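Local coordinates for protein probable mannosyltransferase KTR4 (Saccharomyces cerevisiae, PDB 5A07) that is a probable mannosyltransferase of the GT-A clan, whose lumenal part holds guanosine-5'-diphosphate and a manganese ion in this model, at residues Q74-F79 with N416-W421; D253-F258 with L360-F365; F293-D298 with R423-E428. One frame throughout, in Å; residues are numbered along the deposited sequence.

Contact 1 of 3, residues Q74-F79 with N416-W421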
loop_
_atom_site.group_PDB
_atom_site.type_symbol
_atom_site.label_atom_id
_atom_site.label_comp_id
_atom_site.label_asym_id
_atom_site.label_seq_id
_atom_site.Cartn_x
_atom_site.Cartn_y
_atom_site.Cartn_z
ATOM N N GLN B 74 -19.187 9.162 8.457
ATOM C CA GLN B 74 -20.151 9.788 7.593
ATOM C C GLN B 74 -19.494 10.268 6.322
ATOM O O GLN B 74 -20.089 10.148 5.234
ATOM C CB GLN B 74 -20.860 10.978 8.289
ATOM C CG GLN B 74 -21.780 11.716 7.341
ATOM C CD GLN B 74 -22.652 12.763 8.063
ATOM O OE1 GLN B 74 -23.295 13.592 7.433
ATOM N NE2 GLN B 74 -22.657 12.729 9.362
ATOM N N LEU B 75 -18.324 10.891 6.423
ATOM C CA LEU B 75 -17.590 11.344 5.224
ATOM C C LEU B 75 -17.208 10.160 4.302
ATOM O O LEU B 75 -17.412 10.179 3.106
ATOM C CB LEU B 75 -16.348 12.124 5.604
ATOM C CG LEU B 75 -15.539 12.592 4.389
ATOM C CD1 LEU B 75 -16.368 13.578 3.561
ATOM C CD2 LEU B 75 -14.251 13.259 4.805
ATOM N N TYR B 76 -16.716 9.099 4.910
ATOM C CA TYR B 76 -16.442 7.842 4.178
ATOM C C TYR B 76 -17.660 7.336 3.462
ATOM O O TYR B 76 -17.606 7.010 2.305
ATOM C CB TYR B 76 -15.846 6.809 5.152
ATOM C CG TYR B 76 -15.556 5.486 4.522
ATOM C CD1 TYR B 76 -14.392 5.263 3.816
ATOM C CD2 TYR B 76 -16.445 4.429 4.649
ATOM C CE1 TYR B 76 -14.112 4.001 3.237
ATOM C CE2 TYR B 76 -16.168 3.179 4.113
ATOM C CZ TYR B 76 -15.005 2.969 3.403
ATOM O OH TYR B 76 -14.842 1.768 2.773
ATOM N N GLU B 77 -18.761 7.218 4.173
ATOM C CA GLU B 77 -19.986 6.766 3.606
ATOM C C GLU B 77 -20.488 7.610 2.439
ATOM O O GLU B 77 -20.972 7.076 1.445
ATOM C CB GLU B 77 -21.046 6.672 4.705
ATOM C CG GLU B 77 -22.400 6.252 4.197
ATOM C CD GLU B 77 -23.498 6.186 5.308
ATOM O OE1 GLU B 77 -23.495 5.239 6.131
ATOM O OE2 GLU B 77 -24.415 7.041 5.297
ATOM N N GLU B 78 -20.350 8.920 2.558
ATOM C CA GLU B 78 -20.738 9.790 1.464
ATOM C C GLU B 78 -19.965 9.496 0.235
ATOM O O GLU B 78 -20.470 9.654 -0.887
ATOM C CB GLU B 78 -20.537 11.261 1.861
ATOM C CG GLU B 78 -21.637 11.704 2.832
ATOM C CD GLU B 78 -21.366 13.036 3.588
ATOM O OE1 GLU B 78 -20.255 13.599 3.542
ATOM O OE2 GLU B 78 -22.285 13.472 4.327
ATOM N N PHE B 79 -18.706 9.084 0.386
ATOM C CA PHE B 79 -17.999 8.707 -0.816
ATOM C C PHE B 79 -18.377 7.331 -1.326
ATOM O O PHE B 79 -18.590 7.133 -2.515
ATOM C CB PHE B 79 -16.465 8.864 -0.639
ATOM C CG PHE B 79 -15.992 10.269 -0.900
ATOM C CD1 PHE B 79 -16.359 11.281 -0.059
ATOM C CD2 PHE B 79 -15.217 10.580 -2.001
ATOM C CE1 PHE B 79 -16.037 12.603 -0.336
ATOM C CE2 PHE B 79 -14.807 11.884 -2.251
ATOM C CZ PHE B 79 -15.241 12.894 -1.411
ATOM N N ASN B 416 -9.950 2.689 10.126
ATOM C CA ASN B 416 -10.078 3.319 8.806
ATOM C C ASN B 416 -9.497 4.750 8.869
ATOM O O ASN B 416 -9.930 5.543 9.708
ATOM C CB ASN B 416 -11.538 3.383 8.424
ATOM C CG ASN B 416 -11.755 3.637 6.936
ATOM O OD1 ASN B 416 -10.814 3.892 6.173
ATOM N ND2 ASN B 416 -12.988 3.597 6.544
ATOM N N CYS B 417 -8.512 5.013 8.010
ATOM C CA CYS B 417 -7.941 6.348 7.869
ATOM C C CYS B 417 -8.391 7.045 6.612
ATOM O O CYS B 417 -7.942 8.137 6.306
ATOM C CB CYS B 417 -6.425 6.276 7.985
ATOM S SG CYS B 417 -5.750 7.939 8.279
ATOM N N GLN B 418 -9.317 6.449 5.856
ATOM C CA GLN B 418 -9.669 6.981 4.564
ATOM C C GLN B 418 -10.296 8.401 4.666
ATOM O O GLN B 418 -10.043 9.221 3.792
ATOM C CB GLN B 418 -10.571 6.036 3.783
ATOM C CG GLN B 418 -10.932 6.504 2.364
ATOM C CD GLN B 418 -9.732 6.432 1.446
ATOM O OE1 GLN B 418 -9.037 5.404 1.404
ATOM N NE2 GLN B 418 -9.471 7.472 0.744
ATOM N N ALA B 419 -11.081 8.696 5.716
ATOM C CA ALA B 419 -11.659 10.028 5.888
ATOM C C ALA B 419 -10.591 11.089 5.979
ATOM O O ALA B 419 -10.762 12.168 5.426
ATOM C CB ALA B 419 -12.564 10.096 7.119
ATOM N N THR B 420 -9.480 10.789 6.650
ATOM C CA THR B 420 -8.364 11.725 6.747
ATOM C C THR B 420 -7.734 12.026 5.379
ATOM O O THR B 420 -7.488 13.188 5.028
ATOM C CB THR B 420 -7.305 11.235 7.757
ATOM O OG1 THR B 420 -7.913 11.178 9.037
ATOM C CG2 THR B 420 -6.062 12.146 7.784
ATOM N N TRP B 421 -7.556 10.993 4.578
ATOM C CA TRP B 421 -7.041 11.150 3.237
ATOM C C TRP B 421 -8.039 11.991 2.358
ATOM O O TRP B 421 -7.609 12.910 1.630
ATOM C CB TRP B 421 -6.834 9.727 2.574
ATOM C CG TRP B 421 -6.194 9.836 1.247
ATOM C CD1 TRP B 421 -6.811 9.902 0.021
ATOM C CD2 TRP B 421 -4.805 10.013 1.005
ATOM N NE1 TRP B 421 -5.899 10.109 -0.938
ATOM C CE2 TRP B 421 -4.651 10.188 -0.355
ATOM C CE3 TRP B 421 -3.672 10.097 1.853
ATOM C CZ2 TRP B 421 -3.424 10.391 -0.941
ATOM C CZ3 TRP B 421 -2.402 10.298 1.268
ATOM C CH2 TRP B 421 -2.300 10.471 -0.112
#
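An Asx turn leading into helix 418-425 meets the side of helix 65-80, and Asn416 and Tyr76 make its main touch. Asn416 OD1 accepts from Gln418 N at 3.0 Å, with the donor well above the carbonyl plane. With CG set anti to the backbone N (chi1 -163°), the amide leans toward helix 65-80, and its other end, ND2, hangs over the middle of one face of the Tyr76 ring. ND2 is 3.5 Å from Tyr76 CD1, and the amide and ring planes stand 81° apart, so the nitrogen looks down on the ring while the amide plane stands steeply across it. One side chain thus shapes the start of one helix and lies against an aromatic ring of the other. Gln418 adds its CB, 3.9 Å from Tyr76 CD1, before its chain bends at chi2 and carries the amide away from helix 65-80. At the adjacent residues packing is lighter: Leu75 CD2 rests 3.7 Å from Ala419 O and 4.3 Å from Ala419 CB, and the nearest CA atoms, Tyr76 CA and Ala419 CA, are 5.5 Å apart. Leu75 also reaches Ile422 and Arg423 farther along helix 418-425. At the N-cap of that helix, Cys417 is disulfide-bonded to Cys315, while Gln418 touches Phe258 of strand 256-262 and Trp373 of strand 371-373, and Trp421 packs edge-to-face against Phe258.

Contact 2 of 3, residues D253-F258 with L360-F365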
loop_
_atom_site.group_PDB
_atom_site.type_symbol
_atom_site.label_atom_id
_atom_site.label_comp_id
_atom_site.label_asym_id
_atom_site.label_seq_id
_atom_site.Cartn_x
_atom_site.Cartn_y
_atom_site.Cartn_z
ATOM N N ASP B 253 0.006 10.737 -14.720
ATOM C CA ASP B 253 1.141 10.992 -13.833
ATOM C C ASP B 253 0.927 10.564 -12.398
ATOM O O ASP B 253 1.294 11.252 -11.465
ATOM C CB ASP B 253 1.585 12.478 -13.941
ATOM C CG ASP B 253 2.140 12.800 -15.355
ATOM O OD1 ASP B 253 2.817 11.924 -15.937
ATOM O OD2 ASP B 253 1.850 13.877 -15.872
ATOM N N LYS B 254 0.390 9.349 -12.219
ATOM C CA LYS B 254 0.256 8.777 -10.931
ATOM C C LYS B 254 1.366 7.800 -10.663
ATOM O O LYS B 254 1.654 6.924 -11.473
ATOM C CB LYS B 254 -1.100 8.076 -10.786
ATOM C CG LYS B 254 -2.260 8.932 -11.222
ATOM C CD LYS B 254 -2.393 10.199 -10.423
ATOM C CE LYS B 254 -3.652 10.947 -10.902
ATOM N NZ LYS B 254 -3.628 12.216 -10.162
ATOM N N ILE B 255 1.962 7.937 -9.499
ATOM C CA ILE B 255 3.035 7.032 -9.117
ATOM C C ILE B 255 2.602 5.906 -8.193
ATOM O O ILE B 255 3.381 5.030 -7.888
ATOM C CB ILE B 255 4.180 7.791 -8.430
ATOM C CG1 ILE B 255 3.749 8.429 -7.137
ATOM C CG2 ILE B 255 4.797 8.791 -9.455
ATOM C CD1 ILE B 255 4.890 8.904 -6.211
ATOM N N TYR B 256 1.359 5.979 -7.691
ATOM C CA TYR B 256 0.948 5.007 -6.699
ATOM C C TYR B 256 -0.574 4.932 -6.705
ATOM O O TYR B 256 -1.254 5.960 -6.822
ATOM C CB TYR B 256 1.464 5.380 -5.333
ATOM C CG TYR B 256 1.336 4.253 -4.299
ATOM C CD1 TYR B 256 2.245 3.201 -4.293
ATOM C CD2 TYR B 256 0.344 4.237 -3.377
ATOM C CE1 TYR B 256 2.133 2.171 -3.384
ATOM C CE2 TYR B 256 0.258 3.210 -2.429
ATOM C CZ TYR B 256 1.176 2.197 -2.450
ATOM O OH TYR B 256 1.097 1.188 -1.542
ATOM N N GLY B 257 -1.077 3.718 -6.601
ATOM C CA GLY B 257 -2.491 3.449 -6.485
ATOM C C GLY B 257 -2.809 2.563 -5.304
ATOM O O GLY B 257 -2.105 1.543 -5.059
ATOM N N PHE B 258 -3.871 2.930 -4.569
ATOM C CA PHE B 258 -4.295 2.199 -3.417
ATOM C C PHE B 258 -5.817 2.089 -3.398
ATOM O O PHE B 258 -6.525 2.822 -4.095
ATOM C CB PHE B 258 -3.769 2.848 -2.122
ATOM C CG PHE B 258 -4.495 4.121 -1.711
ATOM C CD1 PHE B 258 -4.156 5.325 -2.247
ATOM C CD2 PHE B 258 -5.522 4.087 -0.798
ATOM C CE1 PHE B 258 -4.828 6.492 -1.880
ATOM C CE2 PHE B 258 -6.210 5.241 -0.437
ATOM C CZ PHE B 258 -5.856 6.431 -0.998
ATOM N N LEU B 360 5.187 6.365 4.431
ATOM C CA LEU B 360 5.963 7.557 4.898
ATOM C C LEU B 360 6.765 8.175 3.792
ATOM O O LEU B 360 6.765 9.385 3.583
ATOM C CB LEU B 360 6.894 7.188 6.085
ATOM C CG LEU B 360 6.140 6.969 7.344
ATOM C CD1 LEU B 360 7.003 6.251 8.385
ATOM C CD2 LEU B 360 5.683 8.274 7.952
ATOM N N ALA B 361 7.396 7.317 2.991
ATOM C CA ALA B 361 8.143 7.780 1.860
ATOM C C ALA B 361 7.250 8.488 0.839
ATOM O O ALA B 361 7.623 9.547 0.309
ATOM C CB ALA B 361 8.881 6.668 1.187
ATOM N N LEU B 362 6.124 7.868 0.506
ATOM C CA LEU B 362 5.217 8.495 -0.450
ATOM C C LEU B 362 4.702 9.870 0.086
ATOM O O LEU B 362 4.568 10.816 -0.631
ATOM C CB LEU B 362 4.052 7.546 -0.726
ATOM C CG LEU B 362 4.361 6.381 -1.634
ATOM C CD1 LEU B 362 3.229 5.352 -1.463
ATOM C CD2 LEU B 362 4.455 6.826 -3.083
ATOM N N ALA B 363 4.345 9.926 1.347
ATOM C CA ALA B 363 3.738 11.131 1.891
ATOM C C ALA B 363 4.782 12.283 2.022
ATOM O O ALA B 363 4.439 13.456 1.868
ATOM C CB ALA B 363 3.150 10.816 3.246
ATOM N N LEU B 364 6.031 11.929 2.320
ATOM C CA LEU B 364 7.076 12.936 2.572
ATOM C C LEU B 364 7.773 13.354 1.295
ATOM O O LEU B 364 8.115 14.557 1.143
ATOM C CB LEU B 364 8.113 12.399 3.558
ATOM C CG LEU B 364 7.516 12.236 4.939
ATOM C CD1 LEU B 364 8.450 11.427 5.785
ATOM C CD2 LEU B 364 7.219 13.554 5.606
ATOM N N PHE B 365 7.958 12.436 0.330
ATOM C CA PHE B 365 8.881 12.669 -0.774
ATOM C C PHE B 365 8.223 12.810 -2.090
ATOM O O PHE B 365 8.918 12.905 -3.079
ATOM C CB PHE B 365 9.985 11.581 -0.857
ATOM C CG PHE B 365 10.663 11.289 0.472
ATOM C CD1 PHE B 365 11.012 12.319 1.321
ATOM C CD2 PHE B 365 10.983 10.017 0.827
ATOM C CE1 PHE B 365 11.618 12.080 2.564
ATOM C CE2 PHE B 365 11.556 9.737 2.052
ATOM C CZ PHE B 365 11.879 10.779 2.935
#
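The start of strand 256-262 passes the C-terminal part of helix 354-365 at some distance, the nearest CA atoms, Tyr256 CA and Leu362 CA, lying 8.3 Å apart, so the gap is bridged by side chains alone. Leu362 does the bridging from the helix, and its two methyl groups have separate jobs. CD1 sits almost squarely over the centre of the Tyr256 ring, 3.5 Å from the centroid and 7° off the ring normal, a CH-pi contact in which all six ring carbons are at similar range; the closest, Tyr256 CG, is 3.6 Å from Leu362 CD1. CG anti to the backbone N (chi1 -167°) carries the ring toward the helix, and chi2 near 78° turns one face to the leucine, which comes in at about a right angle to the tyrosine side chain. The other methyl, CD2, turns to the neighbouring residue, touching Ile255 CD1 at 3.8 Å and lying 4.0 Å from Tyr256 CB. Ile255 and Leu362 run past each other in opposite directions, so their methyl ends overlap alongside. This is helix-on-sheet packing in a GT-A type fold: strand 256-262 belongs to the mixed central sheet, between 371-373, which runs parallel to it, and 322-325, which runs antiparallel. Just upstream, Asp253, with its positive phi, is the C-prime residue of a Schellman motif that ends helix 245-251 and sends the chain on toward the strand. The polar end of Tyr256 is held elsewhere, its OH hydrogen-bonded to Glu322 OE1. Away from the sheet, Leu360 and Leu364 pack on helices 272-282 and 293-297. The Tyr256 side chain itself lies about 13 Å from the bound guanosine-5'-diphosphate, so not in its pocket.

Contact 3 of 3, residues F293-D298 with R423-E428. With ACT (acetate ion), chain H.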
loop_
_atom_site.group_PDB
_atom_site.type_symbol
_atom_site.label_atom_id
_atom_site.label_comp_id
_atom_site.label_asym_id
_atom_site.label_seq_id
_atom_site.Cartn_x
_atom_site.Cartn_y
_atom_site.Cartn_z
ATOM N N PHE B 293 1.198 15.817 4.410
ATOM C CA PHE B 293 1.621 16.033 5.781
ATOM C C PHE B 293 0.519 15.970 6.802
ATOM O O PHE B 293 0.720 15.446 7.869
ATOM C CB PHE B 293 2.361 17.382 5.898
ATOM C CG PHE B 293 3.499 17.505 4.940
ATOM C CD1 PHE B 293 4.544 16.605 4.955
ATOM C CD2 PHE B 293 3.533 18.532 4.018
ATOM C CE1 PHE B 293 5.604 16.712 4.050
ATOM C CE2 PHE B 293 4.598 18.647 3.136
ATOM C CZ PHE B 293 5.619 17.712 3.135
ATOM N N ALA B 294 -0.676 16.472 6.475
ATOM C CA ALA B 294 -1.755 16.386 7.385
ATOM C C ALA B 294 -2.146 14.910 7.718
ATOM O O ALA B 294 -2.432 14.542 8.875
ATOM C CB ALA B 294 -2.926 17.176 6.820
ATOM N N TRP B 295 -2.144 14.086 6.707
ATOM C CA TRP B 295 -2.445 12.653 6.859
ATOM C C TRP B 295 -1.494 11.965 7.812
ATOM O O TRP B 295 -1.930 11.148 8.630
ATOM C CB TRP B 295 -2.373 12.001 5.489
ATOM C CG TRP B 295 -2.679 10.562 5.347
ATOM C CD1 TRP B 295 -3.853 9.943 5.605
ATOM C CD2 TRP B 295 -1.807 9.544 4.846
ATOM N NE1 TRP B 295 -3.769 8.607 5.313
ATOM C CE2 TRP B 295 -2.538 8.345 4.808
ATOM C CE3 TRP B 295 -0.507 9.522 4.443
ATOM C CZ2 TRP B 295 -1.981 7.147 4.397
ATOM C CZ3 TRP B 295 0.037 8.336 3.986
ATOM C CH2 TRP B 295 -0.707 7.163 3.975
ATOM N N LEU B 296 -0.210 12.302 7.781
ATOM C CA LEU B 296 0.761 11.794 8.764
ATOM C C LEU B 296 0.566 12.330 10.217
ATOM O O LEU B 296 0.955 11.693 11.177
ATOM C CB LEU B 296 2.152 12.159 8.339
ATOM C CG LEU B 296 2.576 11.724 6.943
ATOM C CD1 LEU B 296 3.954 12.209 6.612
ATOM C CD2 LEU B 296 2.519 10.179 6.885
ATOM N N LYS B 297 -0.080 13.471 10.376
ATOM C CA LYS B 297 -0.122 14.175 11.655
ATOM C C LYS B 297 -1.489 14.214 12.292
ATOM O O LYS B 297 -1.643 14.813 13.346
ATOM C CB LYS B 297 0.375 15.602 11.453
ATOM C CG LYS B 297 1.749 15.742 10.900
ATOM C CD LYS B 297 2.845 15.139 11.746
ATOM C CE LYS B 297 2.810 15.646 13.185
ATOM N NZ LYS B 297 3.972 15.106 14.015
ATOM N N ASP B 298 -2.481 13.505 11.735
ATOM C CA ASP B 298 -3.819 13.532 12.245
ATOM C C ASP B 298 -3.936 12.736 13.513
ATOM O O ASP B 298 -3.890 11.478 13.515
ATOM C CB ASP B 298 -4.861 13.006 11.230
ATOM C CG ASP B 298 -6.289 13.369 11.628
ATOM O OD1 ASP B 298 -6.510 13.832 12.775
ATOM O OD2 ASP B 298 -7.245 13.080 10.859
ATOM N N ARG B 423 -10.306 14.131 3.428
ATOM C CA ARG B 423 -10.386 15.506 3.980
ATOM C C ARG B 423 -9.167 16.358 3.647
ATOM O O ARG B 423 -9.309 17.546 3.320
ATOM C CB ARG B 423 -10.582 15.423 5.471
ATOM C CG ARG B 423 -10.617 16.783 6.218
ATOM C CD ARG B 423 -10.822 16.576 7.705
ATOM N NE ARG B 423 -12.096 15.950 7.872
ATOM C CZ ARG B 423 -12.379 14.793 8.511
ATOM N NH1 ARG B 423 -11.449 14.127 9.158
ATOM N NH2 ARG B 423 -13.639 14.352 8.490
ATOM N N HIS B 424 -7.980 15.781 3.729
ATOM C CA HIS B 424 -6.724 16.549 3.706
ATOM C C HIS B 424 -5.826 16.321 2.508
ATOM O O HIS B 424 -4.934 17.148 2.221
ATOM C CB HIS B 424 -5.879 16.248 4.936
ATOM C CG HIS B 424 -6.521 16.695 6.196
ATOM N ND1 HIS B 424 -6.610 18.027 6.548
ATOM C CD2 HIS B 424 -7.094 15.997 7.189
ATOM C CE1 HIS B 424 -7.236 18.122 7.698
ATOM N NE2 HIS B 424 -7.549 16.906 8.109
ATOM N N SER B 425 -5.983 15.210 1.808
ATOM C CA SER B 425 -5.034 14.894 0.791
ATOM C C SER B 425 -5.599 15.005 -0.572
ATOM O O SER B 425 -4.839 15.023 -1.516
ATOM C CB SER B 425 -4.453 13.495 0.912
ATOM O OG SER B 425 -3.808 13.330 2.126
ATOM N N MET B 426 -6.900 15.065 -0.722
ATOM C CA MET B 426 -7.465 15.124 -2.057
ATOM C C MET B 426 -7.870 16.556 -2.436
ATOM O O MET B 426 -8.705 17.143 -1.774
ATOM C CB MET B 426 -8.653 14.178 -2.160
ATOM C CG MET B 426 -8.251 12.664 -2.014
ATOM S SD MET B 426 -9.666 11.550 -1.963
ATOM C CE MET B 426 -10.200 11.511 -3.643
ATOM N N SER B 427 -7.317 17.071 -3.520
ATOM C CA SER B 427 -7.814 18.358 -4.031
ATOM C C SER B 427 -8.954 18.136 -4.988
ATOM O O SER B 427 -9.353 16.982 -5.261
ATOM C CB SER B 427 -6.697 19.099 -4.718
ATOM O OG SER B 427 -6.334 18.423 -5.920
ATOM N N GLU B 428 -9.455 19.240 -5.560
ATOM C CA GLU B 428 -10.633 19.208 -6.481
ATOM C C GLU B 428 -10.431 18.169 -7.614
ATOM O O GLU B 428 -11.335 17.424 -7.914
ATOM C CB GLU B 428 -10.980 20.636 -7.085
ATOM C CG GLU B 428 -9.837 21.261 -7.849
ATOM C CD GLU B 428 -9.715 22.835 -7.893
ATOM O OE1 GLU B 428 -9.414 23.447 -6.842
ATOM O OE2 GLU B 428 -9.824 23.414 -9.029
HETATM C C ACT H . 4.747 16.050 17.697
HETATM O O ACT H . 3.539 16.081 18.059
HETATM O OXT ACT H . 5.144 15.916 16.509
HETATM C CH3 ACT H . 5.821 16.179 18.770
HETATM O O HOH W 1 -2.392 15.212 3.782
HETATM O O HOH W 2 -8.850 15.189 10.053
#
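Ala294 and His424 make the tight part of this contact, where helix 293-297 lies against the end of helix 418-425. Ala294 CB presses on His424 CB at 3.6 Å and on His424 CG at 3.7 Å. The short methyl lets the backbones approach, with Ala294 CA and His424 CA 6.2 Å apart. Beside this, Ser425 OG is 3.9 Å from Trp295 CB, a looser touch joined by a water that accepts from Trp295 N at 3.1 Å and is hydrogen-bonded to Ser425 OG. The other flank, where Arg423 is exposed, is looser. There Asp298 reaches toward Arg423 and His424 without meeting them, OD2 staying 4.7 Å from Arg423 NH1, and a second water fills in. It donates to Asp298 OD2 at 2.8 Å, accepts from Arg423 NH1, and bonds to His424 NE2 at the edge of the imidazole, in its plane. Water thus bridges Asp298 to Arg423 and His424, with no direct salt bridge. Asp298 OD2 is also hydrogen-bonded to Thr420 OG1, and Arg423 NH1 to Asn72 OD1. The acetate on Lys297 NZ probably comes from the crystallisation liquor. Trp295 stacks on Phe317 and bonds through NE1 to Asn261 OD1 of strand 256-262, while Phe293 lies on helix 43-53 and Leu296 on helix 354-365.

From the N terminus, helix 65-80 supplies the first half of contact 1, whose loop closes only at 416-421, with 336 residues in between. Contact 2 is nested wholly inside that loop, joining strand 256-262 to helix 354-365. Contact 3 starts within the loop of contact 2, at 293-298, and closes at 423-428, beyond the ends of both others, so it crosses each of them. Contacts 1 and 3 share helix 418-425, which thereby joins helix 65-80 to helix 293-297. Leu296 of contact 3 packs on Leu360, Ala363 and Leu364 of contact 2, and Trp421 of contact 1 meets Trp295 of contact 3 edge-to-face, so the C-terminal region is tied to the central sheet and its covering helices.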